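Local coordinates for protein yeast glycogen phosphorylase (Saccharomyces cerevisiae, PDB 1YGP) that belongs to the carbohydrate phosphorylase family, is built on the two-lobed GT-B fold and carries a bound pyridoxal-5'-phosphate, at residues 387-392 against 431-436; 436-441 against 501-506; 610-615 against 718-723; 757-762 against 824-829. All blocks are in the same frame, centred on the assembly; numbering follows the deposited sequence.

Contact 1 of 4, residues 387-392 against 431-436; sequences LDWHEA and IYDINW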
# COMPACT_ATOMS: atom_id res chain seq x y z
N LEU A 387 -26.49 19.11 25.17
CA LEU A 387 -26.44 20.42 25.78
C LEU A 387 -27.61 21.22 25.25
O LEU A 387 -28.37 20.79 24.37
CB LEU A 387 -25.16 21.18 25.45
CG LEU A 387 -23.80 20.67 25.93
CD1 LEU A 387 -22.92 21.88 26.14
CD2 LEU A 387 -23.85 19.98 27.28
N ASP A 388 -27.87 22.37 25.85
CA ASP A 388 -28.91 23.25 25.36
C ASP A 388 -28.39 23.80 24.04
O ASP A 388 -27.20 24.12 23.92
CB ASP A 388 -29.14 24.37 26.36
CG ASP A 388 -30.14 25.44 25.92
OD1 ASP A 388 -31.27 25.08 25.56
OD2 ASP A 388 -29.79 26.62 25.92
N TRP A 389 -29.29 24.02 23.08
CA TRP A 389 -28.90 24.57 21.79
C TRP A 389 -28.15 25.86 22.01
O TRP A 389 -27.08 26.09 21.44
CB TRP A 389 -30.11 24.86 20.93
CG TRP A 389 -29.80 24.96 19.45
CD1 TRP A 389 -30.04 23.89 18.62
CD2 TRP A 389 -29.31 26.04 18.77
NE1 TRP A 389 -29.72 24.29 17.42
CE2 TRP A 389 -29.28 25.56 17.46
CE3 TRP A 389 -28.89 27.35 19.05
CZ2 TRP A 389 -28.82 26.37 16.42
CZ3 TRP A 389 -28.44 28.16 18.02
CH2 TRP A 389 -28.40 27.67 16.72
N HIS A 390 -28.62 26.71 22.90
CA HIS A 390 -27.92 27.96 23.07
C HIS A 390 -26.63 27.84 23.85
O HIS A 390 -25.70 28.60 23.57
CB HIS A 390 -28.89 28.94 23.70
CG HIS A 390 -29.82 29.44 22.60
ND1 HIS A 390 -31.08 29.07 22.32
CD2 HIS A 390 -29.43 30.35 21.64
CE1 HIS A 390 -31.46 29.72 21.24
NE2 HIS A 390 -30.46 30.48 20.85
N GLU A 391 -26.46 26.87 24.74
CA GLU A 391 -25.22 26.79 25.50
C GLU A 391 -24.12 26.24 24.59
O GLU A 391 -22.99 26.73 24.57
CB GLU A 391 -25.46 25.90 26.67
CG GLU A 391 -24.35 25.85 27.71
CD GLU A 391 -24.48 24.64 28.65
OE1 GLU A 391 -25.59 24.30 29.06
OE2 GLU A 391 -23.45 24.02 28.95
N ALA A 392 -24.49 25.25 23.77
CA ALA A 392 -23.62 24.61 22.79
C ALA A 392 -23.11 25.63 21.78
O ALA A 392 -21.90 25.78 21.56
CB ALA A 392 -24.41 23.54 22.06
N ILE A 431 -28.13 24.35 10.11
CA ILE A 431 -27.79 25.58 9.40
C ILE A 431 -29.01 26.48 9.30
O ILE A 431 -28.89 27.70 9.47
CB ILE A 431 -27.23 25.26 8.00
CG1 ILE A 431 -25.94 24.48 8.20
CG2 ILE A 431 -26.90 26.54 7.21
CD1 ILE A 431 -25.20 23.99 6.93
N TYR A 432 -30.22 25.93 9.10
CA TYR A 432 -31.41 26.76 9.10
C TYR A 432 -31.60 27.38 10.48
O TYR A 432 -31.82 28.59 10.56
CB TYR A 432 -32.62 25.93 8.72
CG TYR A 432 -32.77 25.71 7.22
CD1 TYR A 432 -32.14 26.59 6.33
CD2 TYR A 432 -33.57 24.68 6.71
CE1 TYR A 432 -32.31 26.46 4.97
CE2 TYR A 432 -33.74 24.55 5.34
CZ TYR A 432 -33.11 25.45 4.48
OH TYR A 432 -33.24 25.35 3.11
N ASP A 433 -31.42 26.62 11.57
CA ASP A 433 -31.56 27.19 12.91
C ASP A 433 -30.57 28.29 13.23
O ASP A 433 -30.98 29.37 13.67
CB ASP A 433 -31.38 26.11 13.96
CG ASP A 433 -32.60 25.24 14.23
OD1 ASP A 433 -33.54 25.18 13.44
OD2 ASP A 433 -32.57 24.59 15.27
N ILE A 434 -29.29 28.04 12.96
CA ILE A 434 -28.20 28.99 13.15
C ILE A 434 -28.56 30.30 12.46
O ILE A 434 -28.53 31.38 13.06
CB ILE A 434 -26.91 28.29 12.58
CG1 ILE A 434 -26.40 27.26 13.61
CG2 ILE A 434 -25.83 29.33 12.24
CD1 ILE A 434 -25.25 26.33 13.14
N ASN A 435 -28.97 30.22 11.19
CA ASN A 435 -29.31 31.39 10.39
C ASN A 435 -30.50 32.13 10.96
O ASN A 435 -30.52 33.36 10.92
CB ASN A 435 -29.67 31.00 8.95
CG ASN A 435 -29.84 32.22 8.05
OD1 ASN A 435 -28.92 32.98 7.83
ND2 ASN A 435 -30.96 32.49 7.42
N TRP A 436 -31.46 31.40 11.54
CA TRP A 436 -32.68 31.99 12.07
C TRP A 436 -32.36 32.92 13.21
O TRP A 436 -32.69 34.11 13.15
CB TRP A 436 -33.65 30.93 12.58
CG TRP A 436 -34.96 31.55 13.06
CD1 TRP A 436 -35.19 31.65 14.41
CD2 TRP A 436 -35.97 32.07 12.28
NE1 TRP A 436 -36.36 32.24 14.49
CE2 TRP A 436 -36.86 32.51 13.27
CE3 TRP A 436 -36.29 32.24 10.93
CZ2 TRP A 436 -38.08 33.12 12.93
CZ3 TRP A 436 -37.50 32.85 10.58
CH2 TRP A 436 -38.39 33.28 11.57

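Contact 2 of 4, residues 436-441 against 501-506; sequences WFFLED and IKFYGP. Unlike the reference sequence in segment 436-441: Glu440 (reference Gln).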
# COMPACT_ATOMS: atom_id res chain seq x y z
N TRP A 436 -31.46 31.40 11.54
CA TRP A 436 -32.68 31.99 12.07
C TRP A 436 -32.36 32.92 13.21
O TRP A 436 -32.69 34.11 13.15
CB TRP A 436 -33.65 30.93 12.58
CG TRP A 436 -34.96 31.55 13.06
CD1 TRP A 436 -35.19 31.65 14.41
CD2 TRP A 436 -35.97 32.07 12.28
NE1 TRP A 436 -36.36 32.24 14.49
CE2 TRP A 436 -36.86 32.51 13.27
CE3 TRP A 436 -36.29 32.24 10.93
CZ2 TRP A 436 -38.08 33.12 12.93
CZ3 TRP A 436 -37.50 32.85 10.58
CH2 TRP A 436 -38.39 33.28 11.57
N PHE A 437 -31.71 32.41 14.24
CA PHE A 437 -31.40 33.26 15.35
C PHE A 437 -30.48 34.41 14.92
O PHE A 437 -30.68 35.54 15.37
CB PHE A 437 -30.76 32.41 16.42
CG PHE A 437 -31.69 31.32 16.94
CD1 PHE A 437 -32.93 31.64 17.49
CD2 PHE A 437 -31.29 29.98 16.89
CE1 PHE A 437 -33.75 30.62 17.97
CE2 PHE A 437 -32.12 28.98 17.38
CZ PHE A 437 -33.35 29.29 17.92
N PHE A 438 -29.51 34.22 14.01
CA PHE A 438 -28.61 35.28 13.55
C PHE A 438 -29.45 36.39 12.93
O PHE A 438 -29.30 37.55 13.30
CB PHE A 438 -27.61 34.73 12.52
CG PHE A 438 -26.82 35.79 11.78
CD1 PHE A 438 -25.91 36.62 12.44
CD2 PHE A 438 -27.01 35.95 10.41
CE1 PHE A 438 -25.21 37.61 11.73
CE2 PHE A 438 -26.31 36.93 9.69
CZ PHE A 438 -25.40 37.77 10.36
N LEU A 439 -30.37 36.05 12.04
CA LEU A 439 -31.20 37.03 11.40
C LEU A 439 -32.15 37.73 12.38
O LEU A 439 -32.49 38.91 12.21
CB LEU A 439 -31.89 36.29 10.28
CG LEU A 439 -31.57 36.79 8.89
CD1 LEU A 439 -30.10 37.10 8.68
CD2 LEU A 439 -31.95 35.70 7.96
N GLU A 440 -32.55 37.07 13.47
CA GLU A 440 -33.31 37.74 14.52
C GLU A 440 -32.38 38.78 15.12
O GLU A 440 -32.70 39.97 15.10
CB GLU A 440 -33.72 36.82 15.64
CG GLU A 440 -35.00 36.07 15.38
CD GLU A 440 -35.51 35.27 16.59
OE1 GLU A 440 -34.87 35.27 17.65
OE2 GLU A 440 -36.55 34.63 16.45
N ASP A 441 -31.20 38.39 15.57
CA ASP A 441 -30.26 39.32 16.15
C ASP A 441 -29.98 40.52 15.26
O ASP A 441 -29.83 41.64 15.76
CB ASP A 441 -28.98 38.59 16.43
CG ASP A 441 -29.07 37.69 17.64
OD1 ASP A 441 -30.06 36.98 17.82
OD2 ASP A 441 -28.11 37.70 18.42
N ILE A 501 -19.33 43.43 9.27
CA ILE A 501 -18.60 44.39 10.09
C ILE A 501 -19.64 45.26 10.76
O ILE A 501 -19.47 45.53 11.94
CB ILE A 501 -17.69 45.39 9.35
CG1 ILE A 501 -16.99 44.81 8.15
CG2 ILE A 501 -16.67 45.85 10.37
CD1 ILE A 501 -16.18 43.56 8.41
N LYS A 502 -20.71 45.69 10.07
CA LYS A 502 -21.72 46.54 10.68
C LYS A 502 -22.32 45.86 11.88
O LYS A 502 -22.37 46.44 12.96
CB LYS A 502 -22.86 46.85 9.72
N PHE A 503 -22.73 44.61 11.73
CA PHE A 503 -23.36 43.88 12.81
C PHE A 503 -22.42 43.42 13.93
O PHE A 503 -22.84 43.37 15.09
CB PHE A 503 -24.09 42.69 12.18
CG PHE A 503 -24.75 41.79 13.20
CD1 PHE A 503 -25.88 42.22 13.88
CD2 PHE A 503 -24.19 40.54 13.47
CE1 PHE A 503 -26.45 41.39 14.85
CE2 PHE A 503 -24.77 39.72 14.44
CZ PHE A 503 -25.90 40.14 15.13
N TYR A 504 -21.18 43.01 13.63
CA TYR A 504 -20.27 42.50 14.65
C TYR A 504 -19.30 43.51 15.21
O TYR A 504 -18.84 43.40 16.35
CB TYR A 504 -19.45 41.34 14.10
CG TYR A 504 -20.25 40.06 13.99
CD1 TYR A 504 -20.67 39.42 15.14
CD2 TYR A 504 -20.59 39.56 12.74
CE1 TYR A 504 -21.43 38.26 15.06
CE2 TYR A 504 -21.36 38.41 12.65
CZ TYR A 504 -21.78 37.76 13.81
OH TYR A 504 -22.57 36.62 13.74
N GLY A 505 -18.95 44.49 14.39
CA GLY A 505 -17.97 45.48 14.76
C GLY A 505 -16.58 45.10 14.27
O GLY A 505 -16.15 43.95 14.38
N PRO A 506 -15.79 46.07 13.80
CA PRO A 506 -14.44 45.91 13.29
C PRO A 506 -13.49 45.02 14.06
O PRO A 506 -12.60 44.40 13.49
CB PRO A 506 -13.92 47.31 13.21
CG PRO A 506 -14.68 48.00 14.33
CD PRO A 506 -16.06 47.48 13.99

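Contact 3 of 4, residues 610-615 against 718-723; sequences HEYKRQ and GTEASG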
# COMPACT_ATOMS: atom_id res chain seq x y z
N HIS A 610 -2.65 30.86 -15.06
CA HIS A 610 -4.02 31.31 -15.03
C HIS A 610 -4.01 32.62 -15.76
O HIS A 610 -3.11 33.41 -15.48
CB HIS A 610 -4.51 31.57 -13.61
CG HIS A 610 -6.00 31.83 -13.53
ND1 HIS A 610 -6.81 32.61 -14.26
CD2 HIS A 610 -6.79 31.21 -12.59
CE1 HIS A 610 -8.03 32.47 -13.81
NE2 HIS A 610 -8.00 31.62 -12.81
N GLU A 611 -4.99 32.96 -16.60
CA GLU A 611 -4.98 34.26 -17.27
C GLU A 611 -4.77 35.48 -16.38
O GLU A 611 -4.03 36.38 -16.79
CB GLU A 611 -6.27 34.47 -18.01
CG GLU A 611 -6.47 33.60 -19.21
CD GLU A 611 -7.84 33.89 -19.80
OE1 GLU A 611 -8.82 33.31 -19.33
OE2 GLU A 611 -7.90 34.72 -20.71
N TYR A 612 -5.35 35.55 -15.16
CA TYR A 612 -5.14 36.68 -14.28
C TYR A 612 -3.72 36.76 -13.70
O TYR A 612 -3.32 37.77 -13.13
CB TYR A 612 -6.19 36.64 -13.15
CG TYR A 612 -5.87 35.90 -11.85
CD1 TYR A 612 -5.09 36.53 -10.87
CD2 TYR A 612 -6.33 34.61 -11.63
CE1 TYR A 612 -4.76 35.88 -9.69
CE2 TYR A 612 -6.00 33.95 -10.44
CZ TYR A 612 -5.21 34.59 -9.48
OH TYR A 612 -4.81 33.91 -8.33
N LYS A 613 -2.93 35.69 -13.75
CA LYS A 613 -1.54 35.74 -13.28
C LYS A 613 -0.68 36.33 -14.37
O LYS A 613 0.52 36.55 -14.18
CB LYS A 613 -0.99 34.37 -13.00
CG LYS A 613 -1.74 33.64 -11.95
CD LYS A 613 -1.31 34.10 -10.61
CE LYS A 613 -1.88 33.05 -9.73
NZ LYS A 613 -1.79 33.50 -8.37
N ARG A 614 -1.29 36.52 -15.54
CA ARG A 614 -0.71 37.13 -16.71
C ARG A 614 0.61 36.56 -17.18
O ARG A 614 1.53 37.26 -17.58
CB ARG A 614 -0.61 38.63 -16.44
CG ARG A 614 -2.03 39.14 -16.23
CD ARG A 614 -2.11 40.58 -16.57
NE ARG A 614 -1.28 41.36 -15.67
CZ ARG A 614 -1.24 42.70 -15.71
NH1 ARG A 614 -1.99 43.38 -16.60
NH2 ARG A 614 -0.44 43.36 -14.85
N GLN A 615 0.72 35.23 -17.23
CA GLN A 615 1.88 34.60 -17.87
C GLN A 615 1.90 35.05 -19.34
O GLN A 615 2.98 35.21 -19.93
CB GLN A 615 1.80 33.07 -17.90
CG GLN A 615 2.09 32.39 -16.59
CD GLN A 615 0.94 32.37 -15.60
OE1 GLN A 615 -0.23 32.58 -15.89
NE2 GLN A 615 1.27 32.03 -14.38
N GLY A 718 -5.12 44.45 -8.15
CA GLY A 718 -6.34 44.19 -7.43
C GLY A 718 -6.71 42.72 -7.38
O GLY A 718 -7.73 42.44 -6.74
N THR A 719 -5.95 41.77 -7.95
CA THR A 719 -6.36 40.37 -7.91
C THR A 719 -5.70 39.46 -6.90
O THR A 719 -6.16 38.33 -6.75
CB THR A 719 -6.18 39.70 -9.28
OG1 THR A 719 -4.80 39.83 -9.59
CG2 THR A 719 -7.03 40.30 -10.38
N GLU A 720 -4.62 39.84 -6.22
CA GLU A 720 -3.93 38.91 -5.34
C GLU A 720 -4.07 39.28 -3.89
O GLU A 720 -3.90 40.45 -3.55
CB GLU A 720 -2.45 38.85 -5.66
CG GLU A 720 -2.21 38.33 -7.08
CD GLU A 720 -2.38 36.84 -7.36
OE1 GLU A 720 -3.00 36.09 -6.59
OE2 GLU A 720 -1.88 36.42 -8.40
N ALA A 721 -4.37 38.32 -3.02
CA ALA A 721 -4.55 38.65 -1.62
C ALA A 721 -3.22 38.79 -0.89
O ALA A 721 -3.01 39.82 -0.24
CB ALA A 721 -5.40 37.58 -0.94
N SER A 722 -2.33 37.79 -0.95
CA SER A 722 -1.03 37.94 -0.33
C SER A 722 -0.11 37.35 -1.37
O SER A 722 -0.08 37.93 -2.47
CB SER A 722 -0.95 37.16 0.99
OG SER A 722 0.06 37.68 1.84
N GLY A 723 0.67 36.30 -1.12
CA GLY A 723 1.48 35.70 -2.17
C GLY A 723 2.81 35.30 -1.60
O GLY A 723 3.78 36.09 -1.62

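Contact 4 of 4, residues 757-762 against 824-829; sequences FLFGNL and FESYLA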
# COMPACT_ATOMS: atom_id res chain seq x y z
N PHE A 757 10.88 46.62 -8.66
CA PHE A 757 10.58 47.25 -9.94
C PHE A 757 9.09 47.13 -10.12
O PHE A 757 8.60 46.07 -10.52
CB PHE A 757 11.27 46.54 -11.08
CG PHE A 757 12.78 46.65 -11.01
CD1 PHE A 757 13.51 45.82 -10.16
CD2 PHE A 757 13.43 47.59 -11.79
CE1 PHE A 757 14.89 45.93 -10.08
CE2 PHE A 757 14.81 47.70 -11.71
CZ PHE A 757 15.55 46.88 -10.86
N LEU A 758 8.32 48.17 -9.77
CA LEU A 758 6.88 48.09 -9.89
C LEU A 758 6.45 48.80 -11.15
O LEU A 758 7.18 49.65 -11.65
CB LEU A 758 6.27 48.71 -8.66
CG LEU A 758 6.69 48.05 -7.35
CD1 LEU A 758 6.23 48.90 -6.17
CD2 LEU A 758 6.14 46.63 -7.30
N PHE A 759 5.31 48.43 -11.72
CA PHE A 759 4.83 49.03 -12.94
C PHE A 759 3.33 48.79 -13.00
O PHE A 759 2.73 48.23 -12.07
CB PHE A 759 5.48 48.39 -14.14
CG PHE A 759 4.99 46.96 -14.40
CD1 PHE A 759 5.47 45.90 -13.62
CD2 PHE A 759 4.04 46.71 -15.41
CE1 PHE A 759 4.99 44.61 -13.85
CE2 PHE A 759 3.57 45.42 -15.62
CZ PHE A 759 4.04 44.37 -14.85
N GLY A 760 2.78 49.18 -14.15
CA GLY A 760 1.40 48.91 -14.50
C GLY A 760 0.42 49.72 -13.70
O GLY A 760 0.75 50.50 -12.79
N ASN A 761 -0.83 49.55 -14.07
CA ASN A 761 -1.88 50.26 -13.39
C ASN A 761 -2.14 49.72 -12.01
O ASN A 761 -1.87 48.57 -11.67
CB ASN A 761 -3.19 50.21 -14.15
CG ASN A 761 -3.11 51.08 -15.39
OD1 ASN A 761 -2.43 50.76 -16.36
ND2 ASN A 761 -3.83 52.19 -15.46
N LEU A 762 -2.65 50.70 -11.28
CA LEU A 762 -3.09 50.59 -9.91
C LEU A 762 -4.53 50.13 -9.95
O LEU A 762 -5.20 50.36 -10.95
CB LEU A 762 -3.05 51.95 -9.24
CG LEU A 762 -1.88 52.90 -9.49
CD1 LEU A 762 -2.28 54.28 -9.02
CD2 LEU A 762 -0.64 52.42 -8.78
N PHE A 824 1.25 46.81 -21.11
CA PHE A 824 2.34 46.33 -21.96
C PHE A 824 3.53 47.26 -22.06
O PHE A 824 4.67 46.86 -21.79
CB PHE A 824 1.85 46.03 -23.38
CG PHE A 824 2.81 45.08 -24.10
CD1 PHE A 824 3.07 43.81 -23.56
CD2 PHE A 824 3.46 45.47 -25.27
CE1 PHE A 824 3.99 42.95 -24.19
CE2 PHE A 824 4.37 44.60 -25.89
CZ PHE A 824 4.64 43.34 -25.35
N GLU A 825 3.29 48.53 -22.36
CA GLU A 825 4.37 49.49 -22.50
C GLU A 825 5.15 49.76 -21.23
O GLU A 825 6.38 49.87 -21.26
CB GLU A 825 3.79 50.77 -23.07
CG GLU A 825 3.84 50.80 -24.60
CD GLU A 825 5.27 50.63 -25.13
OE1 GLU A 825 6.14 51.45 -24.81
OE2 GLU A 825 5.51 49.65 -25.85
N SER A 826 4.45 49.80 -20.10
CA SER A 826 5.04 50.03 -18.80
C SER A 826 5.92 48.84 -18.47
O SER A 826 7.08 49.03 -18.09
CB SER A 826 3.90 50.19 -17.78
OG SER A 826 4.25 50.47 -16.42
N TYR A 827 5.40 47.62 -18.67
CA TYR A 827 6.14 46.38 -18.45
C TYR A 827 7.45 46.37 -19.23
O TYR A 827 8.54 46.14 -18.68
CB TYR A 827 5.25 45.22 -18.88
CG TYR A 827 5.89 43.85 -18.70
CD1 TYR A 827 6.25 43.40 -17.43
CD2 TYR A 827 6.13 43.06 -19.82
CE1 TYR A 827 6.84 42.16 -17.27
CE2 TYR A 827 6.72 41.81 -19.66
CZ TYR A 827 7.08 41.37 -18.39
OH TYR A 827 7.72 40.16 -18.23
N LEU A 828 7.38 46.64 -20.52
CA LEU A 828 8.59 46.73 -21.32
C LEU A 828 9.55 47.83 -20.83
O LEU A 828 10.77 47.59 -20.75
CB LEU A 828 8.19 47.00 -22.75
CG LEU A 828 7.31 45.99 -23.45
CD1 LEU A 828 7.03 46.51 -24.85
CD2 LEU A 828 7.97 44.63 -23.50
N ALA A 829 9.07 49.01 -20.41
CA ALA A 829 9.93 50.06 -19.90
C ALA A 829 10.69 49.67 -18.65
O ALA A 829 11.89 49.91 -18.50
CB ALA A 829 9.10 51.28 -19.57

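Contact 1 of 4, residues 387-392 against 431-436
Next to Trp389, the residue that meets Asp433 and Ile434, the backbone oxygen of Asp388 takes two N-H groups. Ala392 N reaches Asp388 O at 2.9 Å, and Glu391 N gives it a weak one. Asp388 is the N-cap of helix 389-399. Its OD2 accepts a weak capping bond from His390 N. Trp389 is thus the first residue of this helix, and its indole reaches helix 425-445. CG of Trp389 is anti to the backbone N (chi1 -159°), which carries the indole outward from the helix start. The six-membered part of the indole does the touching. Trp389 CZ2 lies 3.6 Å from Asp433 CB. Trp389 CH2 lies 3.7 Å from Ile434 CG1. The isoleucine branch runs across the indole at about a right angle. The carboxylate of Asp433 is inclined to the indole plane by 54°. Its OD2 stays 3.6 Å from Trp389 NE1, and the pair is not a hydrogen bond. Within 387-392, Trp389 CE3 stands 3.9 Å above the plane of the His390 ring, over its centre. Other aromatic rings close in on the indole: Phe437 meets it edge-to-face, and Trp393 packs against both Trp389 and Ile434. Leu246, from a loop, touches both Trp389 and Asp433. The two helices are therefore joined here by carbon surfaces. Although an indole N-H and a carboxylate lie near each other, the join rests on van der Waals packing of the indole against the methylene of Asp433 and the CG1 branch of Ile434.

Contact 2 of 4, residues 436-441 against 501-506
Phe438 and Phe503 form an offset edge-to-face pair between helix 425-445 and helix 498-504. The edge of Phe438 is turned to the face of Phe503. The ring planes are 88° apart and the centroids 5.3 Å apart. The nearest atoms are Phe438 CE1 and Phe503 CE2, at 3.5 Å. Chi1 of 168° for Phe438 and 178° for Phe503 carries each ring out from its helix, and the two side chains overlap in antiparallel fashion. Tyr504 joins from one side, with its OH 3.5 Å from Phe438 CE1. Its ring also receives its own neighbour: Phe503 CD2 stands over the centre of the Tyr504 ring, 3.5 Å above the plane. This is the tight part of the contact. Phe438 is buried there, and Ile456 and Val476 pack around it. Val476 touches Tyr504 as well, and Lys508 makes a cation-pi contact with that ring. The other end, at Asp441, is more open to solvent. Asp441 is exposed and meets Phe503 through its CB, 3.7 Å from Phe503 CZ. Its backbone O lies 3.5 Å from Phe503 CE1, at the edge of the ring and near its plane. Beyond Tyr504 the helix stops at Gly505, which has positive phi and still bonds through its N to Ile501 O. The chain then enters strand 509-511, which lies parallel to 478-483 in the mixed sheet. Helix 498-504 belongs to the helical connection between these two neighbouring parallel strands, a beta-alpha-beta crossover of the kind from which GT-B lobes are built.

Contact 3 of 4, residues 610-615 against 718-723
Lys613 NZ and the carboxylate of Glu720 form a salt bridge. NZ is 2.9 Å from Glu720 OE2, which receives it on its syn lone pair. A weak second bond runs from Lys613 NZ to Glu720 OE1 at 3.4 Å. Glu720 OE2 has another partner, the hydroxyl of Ser715. With one hydrogen to give, Ser715 OG, also within bonding distance of Tyr612 O, can serve these two acceptors only by sharing or in turn. Lys613 NZ also gives a bond of 3.0 Å to Tyr612 OH. A bound phosphate ion, probably from the crystallisation liquor, makes a long, weak ion pair with Lys613 NZ. Both segments lie in the connections after adjacent parallel strands, 601-606 and 710-713, in the Rossmann-like sheet of one GT-B lobe; 610-615 includes a 3-10 turn at 611-613. Gly723 touches the pyridoxal-5'-phosphate. The Lys613 chain bends at chi2 (-81°), and its CG sits over the Tyr612 ring. The Glu720 side chain crosses that of Lys613 at about a right angle. Glu720 CD lies at the edge of the Tyr612 ring, in plane. Thr719 OG1 lies 3.6 Å from Tyr612 CD1. That hydroxyl is bonded to Thr716 O, while Glu720 N is bonded to Asp741 OD1.

Contact 4 of 4, residues 757-762 against 824-829
Strand 757-759 lies at one edge of the parallel six-stranded sheet, and here it meets helix 820-840, which packs against the sheet. Gly760 N gives a nearly straight hydrogen bond to Ser826 OG, 3.0 Å long with an angle of 167° at the hydrogen. With chi1 at -178° the hydroxyl of Ser826 swings away from its own backbone N and meets the N-H of Gly760. The same oxygen lies 3.3 Å from Phe759 CB and sits at the edge of the Phe759 ring, near its plane. The ring itself turns to Tyr827. Tyr827 CD1 lies over one face of the phenyl group, 3.5 Å from Phe759 CZ. The two side chains lie alongside each other with the same heading, but the ring planes are 48° apart, so the pair is oblique. CE2 of Phe759 also meets the Tyr827 methylene, 3.7 Å from its CB. The far end of Tyr827 is held by Glu712, which bonds its OH. One residue on from Gly760, Asn761 N bonds Asp823 OD1 of the same helix. Ile737 of strand 735-739 touches both Phe759 and Tyr827, and Leu617 of helix 615-634 packs on Tyr827.

Contacts 1 and 2 both use helix 425-445 and share Trp436. They also touch directly, through Phe437 of contact 2. Both belong to the lobe with the mixed sheet, and both join helices through aromatic and aliphatic carbon. Contact 1 is buried; contact 2 runs from a buried ring to an exposed aspartate. Contacts 3 and 4 belong to the parallel sheet of the other lobe and are partly buried. Their centres are about 15 Å apart, and the two contacts do not touch. Here polar bonds cross between the segments: a salt bridge between loops near the cofactor in contact 3, and a backbone-to-serine bond beside packed rings in contact 4.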